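Local coordinates for glycerol kinase, putative (Plasmodium falciparum, PDB 2W40), which probably catalyses the ATP-dependent phosphorylation of glycerol to sn-glycerol 3-phosphate and belongs to the FGGY family of the sugar kinase/Hsp70/actin superfamily, at residues F173-G178 against I240-C245; A252-A257 against A448-G453. One frame throughout, in Å; residues are numbered along the deposited sequence.

Contact 1: F173-G178 against I240-C245. With EDO (1,2-ethanediol), chain B.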
# COMPACT_ATOMS: atom_id res chain seq x y z
N PHE C 173 -25.24 0.24 -33.13
CA PHE C 173 -24.75 0.78 -34.40
C PHE C 173 -24.02 -0.30 -35.18
O PHE C 173 -24.27 -0.48 -36.38
CB PHE C 173 -23.86 1.96 -34.10
CG PHE C 173 -23.25 2.58 -35.29
CD1 PHE C 173 -23.89 3.66 -35.89
CD2 PHE C 173 -22.10 2.01 -35.86
CE1 PHE C 173 -23.34 4.23 -37.05
CE2 PHE C 173 -21.49 2.65 -37.01
CZ PHE C 173 -22.12 3.74 -37.56
N ASN C 174 -23.14 -1.04 -34.53
CA ASN C 174 -22.41 -2.05 -35.24
C ASN C 174 -23.27 -3.23 -35.62
O ASN C 174 -23.21 -3.72 -36.72
CB ASN C 174 -21.19 -2.48 -34.45
CG ASN C 174 -20.11 -1.46 -34.45
OD1 ASN C 174 -19.86 -0.76 -33.47
ND2 ASN C 174 -19.38 -1.43 -35.50
N LEU C 175 -24.08 -3.71 -34.69
CA LEU C 175 -24.95 -4.92 -34.99
C LEU C 175 -25.95 -4.71 -36.12
O LEU C 175 -26.19 -5.60 -36.94
CB LEU C 175 -25.68 -5.40 -33.75
CG LEU C 175 -24.81 -6.10 -32.71
CD1 LEU C 175 -25.58 -6.14 -31.37
CD2 LEU C 175 -24.41 -7.53 -33.26
N THR C 176 -26.48 -3.50 -36.19
CA THR C 176 -27.52 -3.08 -37.11
C THR C 176 -26.99 -2.45 -38.40
O THR C 176 -27.75 -2.15 -39.28
CB THR C 176 -28.57 -2.14 -36.47
OG1 THR C 176 -27.97 -0.86 -36.24
CG2 THR C 176 -29.23 -2.70 -35.25
N LYS C 177 -25.65 -2.26 -38.50
CA LYS C 177 -25.01 -1.57 -39.60
C LYS C 177 -25.52 -0.15 -39.77
O LYS C 177 -25.75 0.32 -40.89
CB LYS C 177 -25.08 -2.40 -40.90
CG LYS C 177 -24.45 -3.75 -40.74
CD LYS C 177 -24.41 -4.48 -42.11
CE LYS C 177 -23.42 -3.87 -43.04
NZ LYS C 177 -21.99 -3.91 -42.43
N GLY C 178 -25.69 0.54 -38.66
CA GLY C 178 -25.83 2.03 -38.70
C GLY C 178 -26.90 2.67 -37.87
O GLY C 178 -26.94 3.90 -37.82
N ILE C 240 -32.53 -11.02 -36.58
CA ILE C 240 -32.96 -11.15 -35.20
C ILE C 240 -33.07 -9.73 -34.65
O ILE C 240 -32.13 -8.94 -34.82
CB ILE C 240 -31.94 -11.95 -34.39
CG1 ILE C 240 -31.83 -13.39 -34.90
CG2 ILE C 240 -32.31 -11.99 -32.95
CD1 ILE C 240 -33.15 -14.16 -34.96
N PRO C 241 -34.21 -9.39 -33.99
CA PRO C 241 -34.42 -7.99 -33.53
C PRO C 241 -33.80 -7.71 -32.15
O PRO C 241 -33.74 -8.59 -31.29
CB PRO C 241 -35.92 -7.92 -33.41
CG PRO C 241 -36.30 -9.30 -32.93
CD PRO C 241 -35.36 -10.24 -33.59
N ILE C 242 -33.33 -6.49 -31.97
CA ILE C 242 -32.80 -5.98 -30.74
C ILE C 242 -33.99 -5.21 -30.15
O ILE C 242 -34.48 -4.21 -30.74
CB ILE C 242 -31.59 -5.02 -30.96
CG1 ILE C 242 -30.44 -5.79 -31.61
CG2 ILE C 242 -31.17 -4.40 -29.61
CD1 ILE C 242 -29.29 -4.86 -32.18
N THR C 243 -34.48 -5.70 -29.03
CA THR C 243 -35.76 -5.24 -28.51
C THR C 243 -35.75 -4.71 -27.07
O THR C 243 -36.78 -4.26 -26.53
CB THR C 243 -36.81 -6.37 -28.62
OG1 THR C 243 -36.37 -7.49 -27.83
CG2 THR C 243 -36.95 -6.81 -30.06
N GLY C 244 -34.59 -4.75 -26.42
CA GLY C 244 -34.46 -4.10 -25.15
C GLY C 244 -33.09 -3.54 -24.96
O GLY C 244 -32.13 -4.09 -25.44
N CYS C 245 -33.02 -2.40 -24.29
CA CYS C 245 -31.78 -1.72 -24.01
C CYS C 245 -31.87 -0.88 -22.80
O CYS C 245 -32.80 -0.11 -22.66
CB CYS C 245 -31.48 -0.82 -25.17
SG CYS C 245 -29.81 -0.01 -25.17
C1 EDO B . -32.02 -2.34 -38.41
O1 EDO B . -30.78 -2.98 -39.28
C2 EDO B . -33.28 -1.76 -39.02
O2 EDO B . -34.59 -2.40 -38.81

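Contact 2: A252-A257 against A448-G453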
# COMPACT_ATOMS: atom_id res chain seq x y z
N ALA C 252 -30.12 -4.16 -13.47
CA ALA C 252 -30.13 -4.90 -12.25
C ALA C 252 -31.36 -4.60 -11.37
O ALA C 252 -31.86 -5.49 -10.62
CB ALA C 252 -28.84 -4.58 -11.48
N CYS C 253 -31.89 -3.38 -11.40
CA CYS C 253 -33.20 -3.00 -10.81
C CYS C 253 -34.35 -3.80 -11.39
O CYS C 253 -35.18 -4.31 -10.64
CB CYS C 253 -33.53 -1.54 -10.99
SG CYS C 253 -32.36 -0.41 -10.18
N ILE C 254 -34.31 -4.04 -12.70
CA ILE C 254 -35.38 -4.83 -13.29
C ILE C 254 -35.18 -6.31 -12.92
O ILE C 254 -36.16 -6.97 -12.55
CB ILE C 254 -35.51 -4.59 -14.80
CG1 ILE C 254 -35.87 -3.13 -15.10
CG2 ILE C 254 -36.63 -5.44 -15.42
CD1 ILE C 254 -35.92 -2.86 -16.61
N GLY C 255 -33.97 -6.80 -13.00
CA GLY C 255 -33.66 -8.17 -12.55
C GLY C 255 -33.90 -8.49 -11.09
O GLY C 255 -34.11 -9.68 -10.76
N GLN C 256 -33.90 -7.46 -10.24
CA GLN C 256 -34.14 -7.65 -8.79
C GLN C 256 -35.67 -7.37 -8.53
O GLN C 256 -36.11 -7.39 -7.36
CB GLN C 256 -33.31 -6.70 -8.00
CG GLN C 256 -31.85 -6.96 -7.85
CD GLN C 256 -31.54 -7.89 -6.69
OE1 GLN C 256 -30.43 -7.91 -6.19
NE2 GLN C 256 -32.47 -8.67 -6.34
N ALA C 257 -36.42 -6.97 -9.54
CA ALA C 257 -37.87 -6.55 -9.45
C ALA C 257 -38.12 -5.44 -8.42
O ALA C 257 -39.10 -5.51 -7.70
CB ALA C 257 -38.82 -7.74 -9.12
N ALA C 448 -32.11 -7.29 -18.81
CA ALA C 448 -32.11 -7.04 -20.23
C ALA C 448 -32.91 -8.12 -20.97
O ALA C 448 -33.55 -7.83 -21.98
CB ALA C 448 -30.69 -6.96 -20.79
N ALA C 449 -32.85 -9.35 -20.48
CA ALA C 449 -33.61 -10.44 -21.11
C ALA C 449 -35.07 -10.19 -20.84
O ALA C 449 -35.89 -10.44 -21.69
CB ALA C 449 -33.13 -11.76 -20.51
N VAL C 450 -35.39 -9.69 -19.64
CA VAL C 450 -36.79 -9.33 -19.31
C VAL C 450 -37.34 -8.25 -20.28
O VAL C 450 -38.46 -8.41 -20.84
CB VAL C 450 -37.00 -8.96 -17.78
CG1 VAL C 450 -38.41 -8.29 -17.53
CG2 VAL C 450 -36.71 -10.21 -16.88
N LEU C 451 -36.57 -7.18 -20.45
CA LEU C 451 -37.07 -6.13 -21.28
C LEU C 451 -37.24 -6.62 -22.74
O LEU C 451 -38.25 -6.34 -23.37
CB LEU C 451 -36.13 -4.88 -21.22
CG LEU C 451 -35.98 -4.09 -19.94
CD1 LEU C 451 -34.68 -3.21 -20.11
CD2 LEU C 451 -37.22 -3.31 -19.68
N ALA C 452 -36.25 -7.33 -23.27
CA ALA C 452 -36.26 -7.79 -24.64
C ALA C 452 -37.50 -8.74 -24.88
O ALA C 452 -38.28 -8.59 -25.84
CB ALA C 452 -34.96 -8.45 -24.98
N GLY C 453 -37.66 -9.70 -23.97
CA GLY C 453 -38.80 -10.59 -24.02
C GLY C 453 -40.14 -9.96 -23.94
O GLY C 453 -41.08 -10.34 -24.61

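Contact 1: F173-G178 against I240-C245
The terminal methyl of I242 is the point on which this contact turns: its CD1 lies 3.8 Å from CG2 of T176 and 4.0 Å from CB of L175, with L175 CD1 at the same 4.0 Å from I242 CD1. A single methyl thus reaches two consecutive residues of the last helical turn, and the I242 side chain crosses both of theirs at about a right angle. The contact is purely apolar and small, burying 100 Å² in all; the nearest alpha carbons, those of T176 and I242, are 8.8 Å apart. The extended outer torsion of I242 (chi2 167°) carries CD1 across that gap.

T176 divides its two branches between different tasks. With chi1 at 72°, OG1 lies between the backbone N and the carbonyl carbon, which leaves CG2 anti to the carbonyl carbon and turned to I242 CD1. OG1 is hydrogen-bonded to I172 O, one turn back, and to N179 N, just past the helix end; such bonds would restrain rotation about CA-CB and so keep CG2 facing the isoleucine. The backbone here closes in a Schellman motif: K177 has positive phi (58°), and G178 N is bonded to F173 O at 2.9 Å, whereas the bond from K177 N to N174 O is weak. The turn brings G178 CA over one face of the F173 ring, offset toward its rim. A 1,2-ethanediol molecule, probably from the crystallisation liquor, lies beside T176 with its O1 3.1 Å from T176 O.

Helix 167-176 therefore packs its C-terminal turn on the mixed sheet of the N-terminal FGGY domain, against strand 241-247. I242 also touches I81 and F226, on the flanking strands 74-83 and 225-228, and L175 leans on Y57 and M60 of helix 49-70.

Contact 2: A252-A257 against A448-G453
Two helices at the junction of the N- and C-terminal FGGY kinase domains, in the fold of the sugar kinase/Hsp70/actin superfamily, meet where I254 faces V450 and L451. I254 lies on helix 248-255, its two partners on helix 443-455. A448 and A449 rest on strand 3-11 of the N-terminal sheet, and A252 on strand 264-268 of the C-terminal sheet, so the helix pair packs between the two sheets.

About half of the 147 Å² buried between the segments comes from one isoleucine, whose two branches are directed at neighbouring residues. CG1 stands anti to the carbonyl carbon (chi1 -62°) and with an extended outer torsion (chi2 177°) sends CD1 to the L451 fork, the two side chains crossing at about a right angle. In this conformer, one of two deposited, I254 CD1 comes to 3.4 Å from L451 CD2, tighter than normal van der Waals contact; the exact closeness is therefore doubtful. Both residues also touch F297 and I246, which join the same apolar cluster, and the L451 side chain lies about 7 Å from the bound glycerol. The second branch of I254 makes a looser contact, its CG2 meeting V450 CG1 at 4.0 Å.

From the N terminus, contact 1 closes first: 173-178 meets 240-245 across 61 intervening residues, joining a helix end to the sheet that includes the N-terminal strand 3-11. Contact 2 opens only afterwards and spans 190 residues, bringing helix 443-455, from late in the chain, back to helix 248-255, which follows the N-terminal sheet. The two loops stand in series and neither nest nor cross. The second partner of contact 1, strand 241-247, runs directly into helix 248-255, the first partner of contact 2. A lateral tie joins them too: T243 OG1 lies 3.0 Å from A452 O, a probable hydrogen bond from this strand to helix 443-455.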